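Phenol hydroxylase component phO (Pseudomonas stutzeri, PDB 3U52) probably serves as the small, ubiquitin-like subunit of a multicomponent bacterial phenol hydroxylase, packing against another protein chain of the complex. Local coordinates at residues Q24-Y29 with L42-G47; H33-A38 with A63-S68; P46-S51 with A91-Q96; A71-A76 with V106-L111; L79-P84 with H100-T105. All coordinates share one frame; numbering follows the deposited sequence.

Contact 1. Residues Q24-Y29 with L42-G47; sequences QLLYVY and LLVQPG
Gln-24, Leu-25 and Leu-26 pair with Val-44, Leu-43 and Leu-42 as the first beta hairpin of a ubiquitin-like (beta-grasp) fold. Two hydrogen-bonded antiparallel pairs flank a non-hydrogen-bonded one. At one end Gln-24 N reaches Val-44 O (3.0 Å) and Val-44 N returns to Gln-24 O. At the other, Leu-26 N gives to Leu-42 O and Leu-42 N to Leu-26 O (2.7 Å), each with an N-H...O angle near 160°. Between them Leu-25 and Leu-43 touch lightly through CD2 and CD1 (4.2 Å), while Leu-25 CA brings its hydrogen to Leu-42 O (3.3 Å). On the opposite face Leu-42 CD1 meets Val-28 CG2 at 3.5 Å, the two branches crossing at a slant.

The next shell matches this sidedness. Helix 50-62 covers the face of Leu-26, Leu-42 and Val-44 through Leu-53 and Ile-57, and Leu-58 backs Val-28. Leu-25 and Leu-43 instead pack on side chains of another protein chain. Along its other edge strand 24-29 runs parallel to strand 102-107, which places the hairpin at one end of the sheet within this chain.

Gln-24 starts with CG between its backbone N and carbonyl carbon (chi1 73°), then runs out extended past Val-44. Its NE2 is held by Ile-98 O, and its OE1 lies against Pro-46 CB at 3.5 Å.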
# COMPACT_ATOMS: atom_id res chain seq x y z
N GLN E 24 -41.45 -25.00 -34.17
CA GLN E 24 -41.02 -25.97 -33.21
C GLN E 24 -39.49 -26.02 -33.25
O GLN E 24 -38.87 -25.72 -34.28
CB GLN E 24 -41.66 -27.36 -33.50
CG GLN E 24 -41.08 -28.09 -34.72
CD GLN E 24 -41.96 -29.28 -35.14
OE1 GLN E 24 -43.12 -29.36 -34.75
NE2 GLN E 24 -41.41 -30.18 -35.92
N LEU E 25 -38.89 -26.39 -32.12
CA LEU E 25 -37.43 -26.68 -32.04
C LEU E 25 -37.11 -28.04 -32.64
O LEU E 25 -37.82 -29.02 -32.41
CB LEU E 25 -36.95 -26.67 -30.57
CG LEU E 25 -36.87 -25.27 -29.92
CD1 LEU E 25 -36.67 -25.42 -28.43
CD2 LEU E 25 -35.82 -24.37 -30.60
N LEU E 26 -36.02 -28.09 -33.39
CA LEU E 26 -35.49 -29.33 -33.92
C LEU E 26 -33.97 -29.31 -33.76
O LEU E 26 -33.30 -28.30 -34.08
CB LEU E 26 -35.86 -29.47 -35.41
CG LEU E 26 -35.25 -30.64 -36.19
CD1 LEU E 26 -35.68 -31.99 -35.65
CD2 LEU E 26 -35.63 -30.52 -37.68
N TYR E 27 -33.41 -30.43 -33.35
CA TYR E 27 -31.96 -30.52 -33.21
C TYR E 27 -31.43 -31.48 -34.22
O TYR E 27 -32.04 -32.52 -34.43
CB TYR E 27 -31.58 -31.06 -31.81
CG TYR E 27 -32.11 -30.25 -30.66
CD1 TYR E 27 -31.61 -28.96 -30.39
CD2 TYR E 27 -33.10 -30.75 -29.83
CE1 TYR E 27 -32.12 -28.21 -29.32
CE2 TYR E 27 -33.62 -30.00 -28.78
CZ TYR E 27 -33.13 -28.73 -28.53
OH TYR E 27 -33.64 -28.01 -27.44
N VAL E 28 -30.30 -31.19 -34.83
CA VAL E 28 -29.73 -32.13 -35.77
C VAL E 28 -28.28 -32.43 -35.43
O VAL E 28 -27.46 -31.51 -35.31
CB VAL E 28 -29.83 -31.60 -37.23
CG1 VAL E 28 -29.20 -32.66 -38.23
CG2 VAL E 28 -31.33 -31.22 -37.63
N TYR E 29 -27.96 -33.72 -35.29
CA TYR E 29 -26.59 -34.19 -35.06
C TYR E 29 -26.00 -34.94 -36.27
O TYR E 29 -26.57 -35.94 -36.72
CB TYR E 29 -26.57 -35.04 -33.81
CG TYR E 29 -25.27 -35.70 -33.40
CD1 TYR E 29 -25.29 -36.95 -32.76
CD2 TYR E 29 -24.03 -35.09 -33.60
CE1 TYR E 29 -24.10 -37.58 -32.35
CE2 TYR E 29 -22.83 -35.72 -33.21
CZ TYR E 29 -22.87 -36.95 -32.59
OH TYR E 29 -21.70 -37.57 -32.20
N LEU E 42 -32.39 -25.78 -34.23
CA LEU E 42 -33.10 -25.08 -35.30
C LEU E 42 -34.57 -24.74 -34.90
O LEU E 42 -35.18 -25.46 -34.08
CB LEU E 42 -33.07 -25.94 -36.56
CG LEU E 42 -31.70 -26.55 -36.91
CD1 LEU E 42 -31.93 -27.75 -37.84
CD2 LEU E 42 -30.82 -25.53 -37.59
N LEU E 43 -35.10 -23.65 -35.46
CA LEU E 43 -36.50 -23.27 -35.35
C LEU E 43 -37.06 -23.38 -36.75
O LEU E 43 -36.58 -22.73 -37.70
CB LEU E 43 -36.66 -21.83 -34.86
CG LEU E 43 -38.11 -21.54 -34.38
CD1 LEU E 43 -38.39 -22.23 -33.06
CD2 LEU E 43 -38.41 -20.07 -34.28
N VAL E 44 -38.11 -24.17 -36.85
CA VAL E 44 -38.55 -24.82 -38.08
C VAL E 44 -40.10 -24.79 -38.12
O VAL E 44 -40.76 -24.82 -37.07
CB VAL E 44 -37.94 -26.25 -38.00
CG1 VAL E 44 -38.92 -27.37 -37.77
CG2 VAL E 44 -36.84 -26.49 -38.96
N GLN E 45 -40.66 -24.71 -39.33
CA GLN E 45 -42.13 -24.75 -39.50
C GLN E 45 -42.54 -26.22 -39.57
O GLN E 45 -42.10 -26.92 -40.47
CB GLN E 45 -42.60 -23.99 -40.77
CG GLN E 45 -41.65 -22.85 -41.32
CD GLN E 45 -41.96 -21.41 -40.81
OE1 GLN E 45 -43.03 -21.15 -40.23
NE2 GLN E 45 -41.01 -20.47 -41.04
N PRO E 46 -43.39 -26.69 -38.64
CA PRO E 46 -43.83 -28.10 -38.64
C PRO E 46 -44.46 -28.54 -39.99
O PRO E 46 -44.50 -29.73 -40.32
CB PRO E 46 -44.85 -28.16 -37.50
CG PRO E 46 -45.14 -26.72 -37.12
CD PRO E 46 -44.02 -25.90 -37.55
N GLY E 47 -44.90 -27.58 -40.79
CA GLY E 47 -45.44 -27.87 -42.11
C GLY E 47 -44.43 -28.02 -43.24
O GLY E 47 -44.79 -28.52 -44.32

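Contact 2. Residues H33-A38 with A63-S68; sequences HLLFCA and AAHPDS
A His-carboxylate hydrogen bond and a T-shaped histidine pair join His-33 to Asp-67 and His-65, tying two loops together. His-33 NE2 donates to Asp-67 OD2 (2.7 Å) on the anti side of the carboxylate, whose plane is turned 68° from the imidazole. The same His-33 ring sends CD2 over the centre of one face of His-65, with 3.5 Å from His-33 CD2 to His-65 CE1 and the ring planes 65° apart. Pro-66 CD covers the other face. His-65 is fixed in rotation at both nitrogens: its ND1 accepts from Asp-67 N (2.9 Å) nearly in the ring plane, within the type I turn 65-68, and its NE2 is bonded to Tyr-119 O. Leu-35 CD2 leans on His-65 CD2 at 3.7 Å, and Phe-36 CE1 approaches His-65 CB. An alanine in place of His-65 would probably leave Asp-67 N and Tyr-119 O without these partners and open a gap under the His-33 edge. The contact links the connection between strands 24-29 and 40-44 to the chain leaving helix 50-62; Gly-113 N also binds Asp-67 OD2, and aromatic side chains of another protein chain pack on Leu-35, Ala-64 and Pro-66.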
# COMPACT_ATOMS: atom_id res chain seq x y z
N HIS E 33 -18.30 -34.90 -37.40
CA HIS E 33 -18.14 -33.57 -37.99
C HIS E 33 -18.03 -32.50 -36.90
O HIS E 33 -18.81 -31.52 -36.87
CB HIS E 33 -19.24 -33.31 -39.03
CG HIS E 33 -19.10 -34.20 -40.22
ND1 HIS E 33 -19.48 -35.53 -40.19
CD2 HIS E 33 -18.46 -34.02 -41.40
CE1 HIS E 33 -19.13 -36.12 -41.33
NE2 HIS E 33 -18.53 -35.22 -42.09
N LEU E 34 -17.05 -32.70 -36.02
CA LEU E 34 -16.96 -31.93 -34.76
C LEU E 34 -16.44 -30.54 -35.02
O LEU E 34 -16.31 -29.73 -34.10
CB LEU E 34 -16.11 -32.66 -33.69
CG LEU E 34 -16.81 -33.94 -33.18
CD1 LEU E 34 -15.81 -34.80 -32.46
CD2 LEU E 34 -17.98 -33.53 -32.34
N LEU E 35 -16.18 -30.22 -36.30
CA LEU E 35 -16.01 -28.83 -36.69
C LEU E 35 -17.12 -27.94 -36.09
O LEU E 35 -16.86 -26.79 -35.65
CB LEU E 35 -15.91 -28.66 -38.23
CG LEU E 35 -15.87 -27.24 -38.85
CD1 LEU E 35 -14.63 -26.38 -38.53
CD2 LEU E 35 -16.08 -27.24 -40.37
N PHE E 36 -18.35 -28.47 -36.09
CA PHE E 36 -19.48 -27.82 -35.43
C PHE E 36 -19.46 -28.50 -34.07
O PHE E 36 -19.68 -29.72 -33.97
CB PHE E 36 -20.78 -28.15 -36.18
CG PHE E 36 -20.70 -27.82 -37.61
CD1 PHE E 36 -20.64 -28.84 -38.56
CD2 PHE E 36 -20.64 -26.47 -38.02
CE1 PHE E 36 -20.51 -28.52 -39.91
CE2 PHE E 36 -20.50 -26.16 -39.37
CZ PHE E 36 -20.44 -27.20 -40.32
N CYS E 37 -19.17 -27.75 -33.03
CA CYS E 37 -18.93 -28.34 -31.73
C CYS E 37 -20.11 -29.11 -31.13
O CYS E 37 -19.88 -30.05 -30.38
CB CYS E 37 -18.51 -27.26 -30.75
SG CYS E 37 -19.84 -26.05 -30.43
N ALA E 38 -21.36 -28.71 -31.46
CA ALA E 38 -22.56 -29.29 -30.86
C ALA E 38 -23.64 -29.51 -31.94
O ALA E 38 -23.57 -28.91 -33.04
CB ALA E 38 -23.10 -28.32 -29.77
N ALA E 63 -22.36 -25.88 -44.52
CA ALA E 63 -21.57 -25.52 -45.68
C ALA E 63 -20.09 -25.31 -45.40
O ALA E 63 -19.28 -25.50 -46.28
CB ALA E 63 -22.19 -24.30 -46.43
N ALA E 64 -19.73 -24.95 -44.17
CA ALA E 64 -18.33 -24.66 -43.81
C ALA E 64 -17.44 -25.89 -43.80
O ALA E 64 -16.22 -25.76 -43.85
CB ALA E 64 -18.24 -23.94 -42.46
N HIS E 65 -18.03 -27.07 -43.65
CA HIS E 65 -17.25 -28.30 -43.63
C HIS E 65 -17.00 -28.76 -45.05
O HIS E 65 -17.95 -28.81 -45.83
CB HIS E 65 -17.98 -29.43 -42.86
CG HIS E 65 -17.08 -30.55 -42.48
ND1 HIS E 65 -16.61 -31.46 -43.39
CD2 HIS E 65 -16.47 -30.85 -41.30
CE1 HIS E 65 -15.80 -32.31 -42.79
NE2 HIS E 65 -15.67 -31.94 -41.53
N PRO E 66 -15.77 -29.16 -45.37
CA PRO E 66 -15.41 -29.78 -46.66
C PRO E 66 -16.30 -30.94 -47.12
O PRO E 66 -16.56 -31.03 -48.31
CB PRO E 66 -14.00 -30.31 -46.40
CG PRO E 66 -13.45 -29.32 -45.49
CD PRO E 66 -14.56 -29.03 -44.52
N ASP E 67 -16.76 -31.80 -46.22
CA ASP E 67 -17.69 -32.88 -46.59
C ASP E 67 -19.11 -32.44 -47.06
O ASP E 67 -19.85 -33.26 -47.65
CB ASP E 67 -17.90 -33.85 -45.43
CG ASP E 67 -16.70 -34.70 -45.14
OD1 ASP E 67 -15.70 -34.62 -45.88
OD2 ASP E 67 -16.78 -35.46 -44.15
N SER E 68 -19.52 -31.21 -46.74
CA SER E 68 -20.90 -30.77 -46.97
C SER E 68 -21.31 -30.90 -48.45
O SER E 68 -22.40 -31.41 -48.77
CB SER E 68 -21.07 -29.31 -46.56
OG SER E 68 -22.44 -28.94 -46.54

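Contact 3. Residues P46-S51 with A91-Q96; sequences PGMTFS and ASLKEQ
Met-48 and Leu-93 form the middle rung of three main-chain hydrogen bonds between segments that are loop here, apart from the first residues of helix 50-62. Leu-93 N sits almost in line with the Met-48 carbonyl (2.9 Å to Met-48 O, C=O...N 172°), though its N-H is bent to 142°. Lys-94 N binds Pro-46 O at 3.0 Å, and Phe-50 N binds Ala-91 O at 3.1 Å. Thr-49 and Ser-92 face each other in a single bridge, and each starts a turn: Thr-49 OG1 caps the helix at Ala-52 N, while Ser-92 OG takes Glu-95 N (3.1 Å) in an ST motif. Met-48 lies beside Leu-93 and points the same way, Met-48 CG to Leu-93 CD2 being 3.5 Å. The other branch, Leu-93 CD1, meets Phe-50 CD2 at 4.1 Å. Shortening Leu-93 to alanine is likely to leave a gap between Met-48 and Phe-50. With every assigned hydrogen bond between the segments made by main-chain atoms, register here is probably set by the backbone, and the Lys-94 chain is left to lead away.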
# COMPACT_ATOMS: atom_id res chain seq x y z
N PRO E 46 -43.39 -26.69 -38.64
CA PRO E 46 -43.83 -28.10 -38.64
C PRO E 46 -44.46 -28.54 -39.99
O PRO E 46 -44.50 -29.73 -40.32
CB PRO E 46 -44.85 -28.16 -37.50
CG PRO E 46 -45.14 -26.72 -37.12
CD PRO E 46 -44.02 -25.90 -37.55
N GLY E 47 -44.90 -27.58 -40.79
CA GLY E 47 -45.44 -27.87 -42.11
C GLY E 47 -44.43 -28.02 -43.24
O GLY E 47 -44.79 -28.52 -44.32
N MET E 48 -43.17 -27.61 -43.03
CA MET E 48 -42.21 -27.68 -44.14
C MET E 48 -41.92 -29.15 -44.44
O MET E 48 -42.09 -30.01 -43.59
CB MET E 48 -40.93 -26.91 -43.83
CG MET E 48 -39.93 -27.65 -42.93
SD MET E 48 -38.48 -26.65 -42.44
CE MET E 48 -37.75 -26.15 -43.97
N THR E 49 -41.53 -29.44 -45.67
CA THR E 49 -41.30 -30.84 -46.07
C THR E 49 -39.91 -31.27 -45.59
O THR E 49 -39.03 -30.44 -45.40
CB THR E 49 -41.38 -31.03 -47.61
OG1 THR E 49 -40.40 -30.21 -48.25
CG2 THR E 49 -42.75 -30.63 -48.15
N PHE E 50 -39.70 -32.56 -45.42
CA PHE E 50 -38.38 -33.06 -45.10
C PHE E 50 -37.34 -32.62 -46.13
O PHE E 50 -36.23 -32.29 -45.74
CB PHE E 50 -38.36 -34.58 -44.91
CG PHE E 50 -37.16 -35.05 -44.12
CD1 PHE E 50 -35.93 -35.29 -44.76
CD2 PHE E 50 -37.22 -35.16 -42.73
CE1 PHE E 50 -34.79 -35.69 -44.03
CE2 PHE E 50 -36.10 -35.55 -42.01
CZ PHE E 50 -34.88 -35.82 -42.66
N SER E 51 -37.68 -32.57 -47.42
CA SER E 51 -36.69 -32.15 -48.42
C SER E 51 -36.39 -30.65 -48.34
O SER E 51 -35.26 -30.24 -48.64
CB SER E 51 -37.11 -32.58 -49.84
OG SER E 51 -38.35 -31.96 -50.19
N ALA E 91 -43.15 -35.20 -47.57
CA ALA E 91 -44.08 -35.12 -46.43
C ALA E 91 -43.61 -34.11 -45.37
O ALA E 91 -42.41 -33.95 -45.14
CB ALA E 91 -44.25 -36.45 -45.81
N SER E 92 -44.57 -33.45 -44.73
CA SER E 92 -44.23 -32.43 -43.74
C SER E 92 -43.47 -33.06 -42.55
O SER E 92 -43.50 -34.27 -42.33
CB SER E 92 -45.49 -31.68 -43.25
OG SER E 92 -46.16 -32.40 -42.24
N LEU E 93 -42.78 -32.21 -41.80
CA LEU E 93 -42.10 -32.67 -40.57
C LEU E 93 -43.09 -33.30 -39.61
O LEU E 93 -42.87 -34.39 -39.10
CB LEU E 93 -41.34 -31.49 -39.93
CG LEU E 93 -39.87 -31.25 -40.32
CD1 LEU E 93 -39.39 -31.82 -41.67
CD2 LEU E 93 -39.46 -29.80 -40.15
N LYS E 94 -44.20 -32.60 -39.37
CA LYS E 94 -45.18 -33.01 -38.38
C LYS E 94 -45.88 -34.36 -38.72
O LYS E 94 -46.08 -35.20 -37.84
CB LYS E 94 -46.22 -31.90 -38.20
CG LYS E 94 -47.28 -32.22 -37.15
CD LYS E 94 -48.23 -31.08 -36.92
CE LYS E 94 -48.94 -31.26 -35.57
NZ LYS E 94 -49.83 -30.11 -35.17
N GLU E 95 -46.25 -34.56 -39.99
CA GLU E 95 -46.92 -35.82 -40.38
C GLU E 95 -46.03 -37.07 -40.27
O GLU E 95 -46.54 -38.17 -40.05
CB GLU E 95 -47.62 -35.72 -41.75
CG GLU E 95 -46.77 -35.26 -42.88
CD GLU E 95 -47.51 -35.28 -44.22
OE1 GLU E 95 -47.75 -34.20 -44.81
OE2 GLU E 95 -47.85 -36.40 -44.69
N GLN E 96 -44.72 -36.90 -40.36
CA GLN E 96 -43.84 -38.03 -40.12
C GLN E 96 -43.32 -38.20 -38.68
O GLN E 96 -42.48 -39.05 -38.41
CB GLN E 96 -42.74 -38.14 -41.19
CG GLN E 96 -41.94 -36.90 -41.41
CD GLN E 96 -41.22 -36.94 -42.73
OE1 GLN E 96 -41.28 -36.00 -43.50
NE2 GLN E 96 -40.53 -38.02 -43.00

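Contact 4. Residues A71-A76 with V106-L111; sequences ADFLNA and VTTPGL
Ala-76 is the bump that fits the hollow between Val-106 and Thr-108. Its CB settles 3.6 Å from Val-106 CG2 and 3.8 Å from Thr-108 CG2, with Thr-107 O 3.3 Å from the same CB. Phe-73 closes the side of that hollow edge-on: its CD1 meets Val-106 CG2 (3.8 Å) in the ring plane, and Thr-108 CG2 comes in obliquely (3.9 Å to Phe-73 CD1). Thr-108 presents the methyl because its CG2 stands anti to the carbonyl carbon; its OG1 (chi1 53°) is hydrogen-bonded to Trp-30 NE1. Further along, Ala-71 CB lies over the rim of one Phe-73 face and also meets Leu-111 CD1 at 3.9 Å. Leu-111 is brought there by the type II turn 108-111, closed by Leu-111 N to Thr-108 O. Trp-30 makes a T-shaped pair with Phe-73, whose ring also touches Val-54, Lys-59 and Thr-62 of helix 50-62. The whole is apolar packing of the loop after the helix on the exit of a central strand, as fits a ubiquitin-like beta-grasp fold.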
# COMPACT_ATOMS: atom_id res chain seq x y z
N ALA E 71 -22.20 -34.48 -49.59
CA ALA E 71 -23.18 -35.23 -48.78
C ALA E 71 -24.55 -35.24 -49.42
O ALA E 71 -25.05 -34.16 -49.82
CB ALA E 71 -23.29 -34.59 -47.39
N ASP E 72 -25.18 -36.41 -49.51
CA ASP E 72 -26.62 -36.49 -49.85
C ASP E 72 -27.37 -36.81 -48.57
O ASP E 72 -27.62 -37.99 -48.28
CB ASP E 72 -26.89 -37.61 -50.89
CG ASP E 72 -28.30 -37.53 -51.56
OD1 ASP E 72 -29.24 -36.80 -51.12
OD2 ASP E 72 -28.47 -38.24 -52.59
N PHE E 73 -27.68 -35.77 -47.77
CA PHE E 73 -28.39 -35.98 -46.49
C PHE E 73 -29.77 -36.48 -46.92
O PHE E 73 -30.25 -36.03 -47.93
CB PHE E 73 -28.54 -34.64 -45.74
CG PHE E 73 -27.23 -34.00 -45.32
CD1 PHE E 73 -26.43 -34.58 -44.34
CD2 PHE E 73 -26.80 -32.81 -45.89
CE1 PHE E 73 -25.20 -33.96 -43.94
CE2 PHE E 73 -25.58 -32.20 -45.50
CZ PHE E 73 -24.79 -32.80 -44.52
N LEU E 74 -30.45 -37.38 -46.26
CA LEU E 74 -31.77 -37.75 -46.94
C LEU E 74 -31.68 -39.16 -47.42
O LEU E 74 -32.41 -40.03 -46.93
CB LEU E 74 -32.09 -36.83 -48.16
CG LEU E 74 -33.47 -36.43 -48.81
CD1 LEU E 74 -33.78 -37.16 -50.07
CD2 LEU E 74 -34.69 -36.47 -47.90
N ASN E 75 -30.74 -39.41 -48.33
CA ASN E 75 -30.40 -40.78 -48.65
C ASN E 75 -29.31 -41.31 -47.74
O ASN E 75 -28.92 -42.46 -47.86
CB ASN E 75 -30.02 -40.95 -50.13
CG ASN E 75 -31.12 -40.46 -51.09
OD1 ASN E 75 -32.29 -40.85 -50.98
ND2 ASN E 75 -30.75 -39.58 -52.00
N ALA E 76 -28.86 -40.47 -46.79
CA ALA E 76 -27.96 -40.90 -45.70
C ALA E 76 -28.72 -41.77 -44.68
O ALA E 76 -29.90 -42.05 -44.86
CB ALA E 76 -27.32 -39.66 -45.02
N VAL E 106 -27.89 -37.78 -38.32
CA VAL E 106 -27.69 -38.17 -39.72
C VAL E 106 -26.27 -38.62 -39.92
O VAL E 106 -25.35 -37.87 -39.67
CB VAL E 106 -28.03 -37.05 -40.74
CG1 VAL E 106 -27.38 -35.68 -40.42
CG2 VAL E 106 -27.67 -37.51 -42.20
N THR E 107 -26.11 -39.88 -40.36
CA THR E 107 -24.80 -40.46 -40.61
C THR E 107 -24.63 -40.62 -42.11
O THR E 107 -25.51 -41.18 -42.78
CB THR E 107 -24.67 -41.81 -39.86
OG1 THR E 107 -24.63 -41.56 -38.44
CG2 THR E 107 -23.38 -42.56 -40.25
N THR E 108 -23.52 -40.11 -42.62
CA THR E 108 -23.18 -40.11 -44.04
C THR E 108 -21.98 -41.03 -44.30
O THR E 108 -20.83 -40.61 -44.22
CB THR E 108 -22.83 -38.67 -44.53
OG1 THR E 108 -21.80 -38.11 -43.69
CG2 THR E 108 -24.08 -37.73 -44.50
N PRO E 109 -22.24 -42.31 -44.61
CA PRO E 109 -21.15 -43.28 -44.94
C PRO E 109 -20.13 -42.70 -45.90
O PRO E 109 -20.48 -42.08 -46.90
CB PRO E 109 -21.91 -44.41 -45.64
CG PRO E 109 -23.27 -44.38 -44.89
CD PRO E 109 -23.57 -42.94 -44.65
N GLY E 110 -18.87 -42.86 -45.59
CA GLY E 110 -17.84 -42.38 -46.51
C GLY E 110 -17.41 -40.96 -46.25
O GLY E 110 -16.37 -40.49 -46.78
N LEU E 111 -18.18 -40.24 -45.44
CA LEU E 111 -17.80 -38.88 -45.08
C LEU E 111 -17.69 -38.88 -43.57
O LEU E 111 -18.69 -38.77 -42.86
CB LEU E 111 -18.82 -37.86 -45.60
CG LEU E 111 -19.07 -37.87 -47.11
CD1 LEU E 111 -20.14 -36.91 -47.45
CD2 LEU E 111 -17.81 -37.58 -47.93

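Contact 5. Residues L79-P84 with H100-T105; sequences LLNDEP and HKSMLT
Asn-81, at positive phi (54°) with CG beside its own N (chi1 -57°), turns its amide back to the main chain of Met-103 and the side chain of Ser-102. Asn-81 OD1 accepts from Met-103 N (3.0 Å), the donor tilted from the carbonyl plane, and Asn-81 ND2 gives to Ser-102 OG (2.9 Å) nearly in the amide plane and almost straight at 170°. Ser-102 OG is held in turn by Asp-99 OD1, and Asn-81 OD1 takes a second bond from a polar side chain of another protein chain. Asn-81 N meets Met-103 O (2.9 Å), while Leu-79 and Thr-105 exchange two backbone bonds. On one face of the sheet Leu-80 CD1 meets Leu-104 CD2 (3.8 Å) and Ser-102 CB; on the other the Leu-79 and Thr-105 side chains run alongside each other. A water joins Asp-82 N, Met-103 O and Thr-105 OG1 (2.8 Å). Leu-80 to Glu-83 form a type I' turn, so a tight two-residue beta hairpin of strands 77-80 and 83-85 is stitched to central strand 102-107 of the beta-grasp sheet.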
# COMPACT_ATOMS: atom_id res chain seq x y z
N LEU E 79 -31.52 -41.28 -37.75
CA LEU E 79 -32.19 -41.70 -36.52
C LEU E 79 -33.07 -40.55 -36.14
O LEU E 79 -32.74 -39.40 -36.41
CB LEU E 79 -31.19 -41.93 -35.38
CG LEU E 79 -30.33 -43.20 -35.20
CD1 LEU E 79 -29.62 -43.59 -36.44
CD2 LEU E 79 -29.33 -42.97 -34.07
N LEU E 80 -34.18 -40.85 -35.47
CA LEU E 80 -35.08 -39.84 -34.93
C LEU E 80 -35.31 -40.24 -33.51
O LEU E 80 -35.87 -41.30 -33.26
CB LEU E 80 -36.41 -39.78 -35.68
CG LEU E 80 -37.55 -39.00 -35.00
CD1 LEU E 80 -37.18 -37.50 -34.94
CD2 LEU E 80 -38.86 -39.21 -35.75
N ASN E 81 -34.86 -39.40 -32.58
CA ASN E 81 -34.96 -39.71 -31.15
C ASN E 81 -34.33 -41.07 -30.79
O ASN E 81 -34.83 -41.80 -29.93
CB ASN E 81 -36.41 -39.53 -30.64
CG ASN E 81 -36.91 -38.12 -30.90
OD1 ASN E 81 -36.14 -37.18 -30.71
ND2 ASN E 81 -38.17 -37.96 -31.41
N ASP E 82 -33.20 -41.35 -31.46
CA ASP E 82 -32.39 -42.54 -31.27
C ASP E 82 -32.97 -43.81 -31.89
O ASP E 82 -32.41 -44.88 -31.69
CB ASP E 82 -32.05 -42.77 -29.79
CG ASP E 82 -31.78 -41.46 -29.03
OD1 ASP E 82 -30.94 -40.62 -29.49
OD2 ASP E 82 -32.45 -41.27 -27.96
N GLU E 83 -34.04 -43.69 -32.67
CA GLU E 83 -34.66 -44.85 -33.33
C GLU E 83 -34.43 -44.77 -34.84
O GLU E 83 -34.50 -43.66 -35.40
CB GLU E 83 -36.18 -44.86 -33.05
CG GLU E 83 -36.59 -45.24 -31.63
CD GLU E 83 -36.53 -46.77 -31.36
OE1 GLU E 83 -37.29 -47.55 -32.01
OE2 GLU E 83 -35.72 -47.20 -30.48
N PRO E 84 -34.16 -45.92 -35.50
CA PRO E 84 -33.99 -45.92 -36.98
C PRO E 84 -35.15 -45.18 -37.66
O PRO E 84 -36.29 -45.34 -37.23
CB PRO E 84 -34.00 -47.42 -37.32
CG PRO E 84 -33.41 -48.08 -36.09
CD PRO E 84 -33.97 -47.27 -34.92
N HIS E 100 -41.78 -31.42 -31.47
CA HIS E 100 -41.00 -30.33 -30.86
C HIS E 100 -39.88 -30.92 -30.00
O HIS E 100 -40.09 -31.87 -29.26
CB HIS E 100 -41.96 -29.43 -30.07
CG HIS E 100 -41.31 -28.33 -29.30
ND1 HIS E 100 -40.64 -27.29 -29.89
CD2 HIS E 100 -41.26 -28.11 -27.96
CE1 HIS E 100 -40.22 -26.45 -28.95
NE2 HIS E 100 -40.58 -26.94 -27.77
N LYS E 101 -38.68 -30.38 -30.17
CA LYS E 101 -37.48 -30.87 -29.47
C LYS E 101 -37.05 -32.34 -29.77
O LYS E 101 -36.32 -32.97 -29.00
CB LYS E 101 -37.60 -30.57 -27.97
CG LYS E 101 -37.30 -29.10 -27.62
CD LYS E 101 -36.95 -28.96 -26.12
CE LYS E 101 -38.27 -28.81 -25.33
NZ LYS E 101 -38.04 -29.06 -23.89
N SER E 102 -37.48 -32.87 -30.91
CA SER E 102 -36.87 -34.08 -31.47
C SER E 102 -35.41 -33.81 -31.87
O SER E 102 -35.03 -32.67 -32.23
CB SER E 102 -37.66 -34.57 -32.70
OG SER E 102 -38.82 -35.24 -32.24
N MET E 103 -34.62 -34.86 -31.85
CA MET E 103 -33.29 -34.79 -32.46
C MET E 103 -33.21 -35.81 -33.56
O MET E 103 -33.45 -36.98 -33.31
CB MET E 103 -32.18 -35.08 -31.44
CG MET E 103 -30.77 -34.81 -32.04
SD MET E 103 -29.47 -34.84 -30.89
CE MET E 103 -29.23 -33.12 -30.68
N LEU E 104 -32.92 -35.34 -34.76
CA LEU E 104 -32.44 -36.17 -35.83
C LEU E 104 -30.90 -36.38 -35.80
O LEU E 104 -30.12 -35.43 -35.60
CB LEU E 104 -32.80 -35.48 -37.14
CG LEU E 104 -34.30 -35.34 -37.45
CD1 LEU E 104 -34.50 -34.33 -38.55
CD2 LEU E 104 -34.93 -36.71 -37.84
N THR E 105 -30.46 -37.63 -36.03
CA THR E 105 -29.03 -37.93 -36.19
C THR E 105 -28.85 -38.35 -37.61
O THR E 105 -29.61 -39.17 -38.08
CB THR E 105 -28.58 -39.09 -35.24
OG1 THR E 105 -28.81 -38.70 -33.88
CG2 THR E 105 -27.09 -39.45 -35.39
O HOH W 1 -31.40 -39.07 -32.86

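How the contacts relate
From the N terminus, contact 1 closes the first hairpin by bringing 42-47 back to 24-29. Contact 2 crosses it, starting within that hairpin's connection and ending past helix 50-62. Contact 3 begins on Pro-46 and Gly-47, where contact 1 ends, and ties the helix start to the loop before strand 102-107; it crosses contacts 2, 4 and 5. Contact 4 spans from 71-76 to 106-111 and encloses contact 5, both using strand 102-107. That strand pairs with 24-29, so contacts 1 and 5 build adjoining parts of one sheet. Leu-93 touches Val-44, while Phe-50 reaches Leu-74 and Leu-104, joining contact 3 to contacts 1, 4 and 5; His-33 and Asp-67 touch Leu-111, joining contact 2 to contact 4.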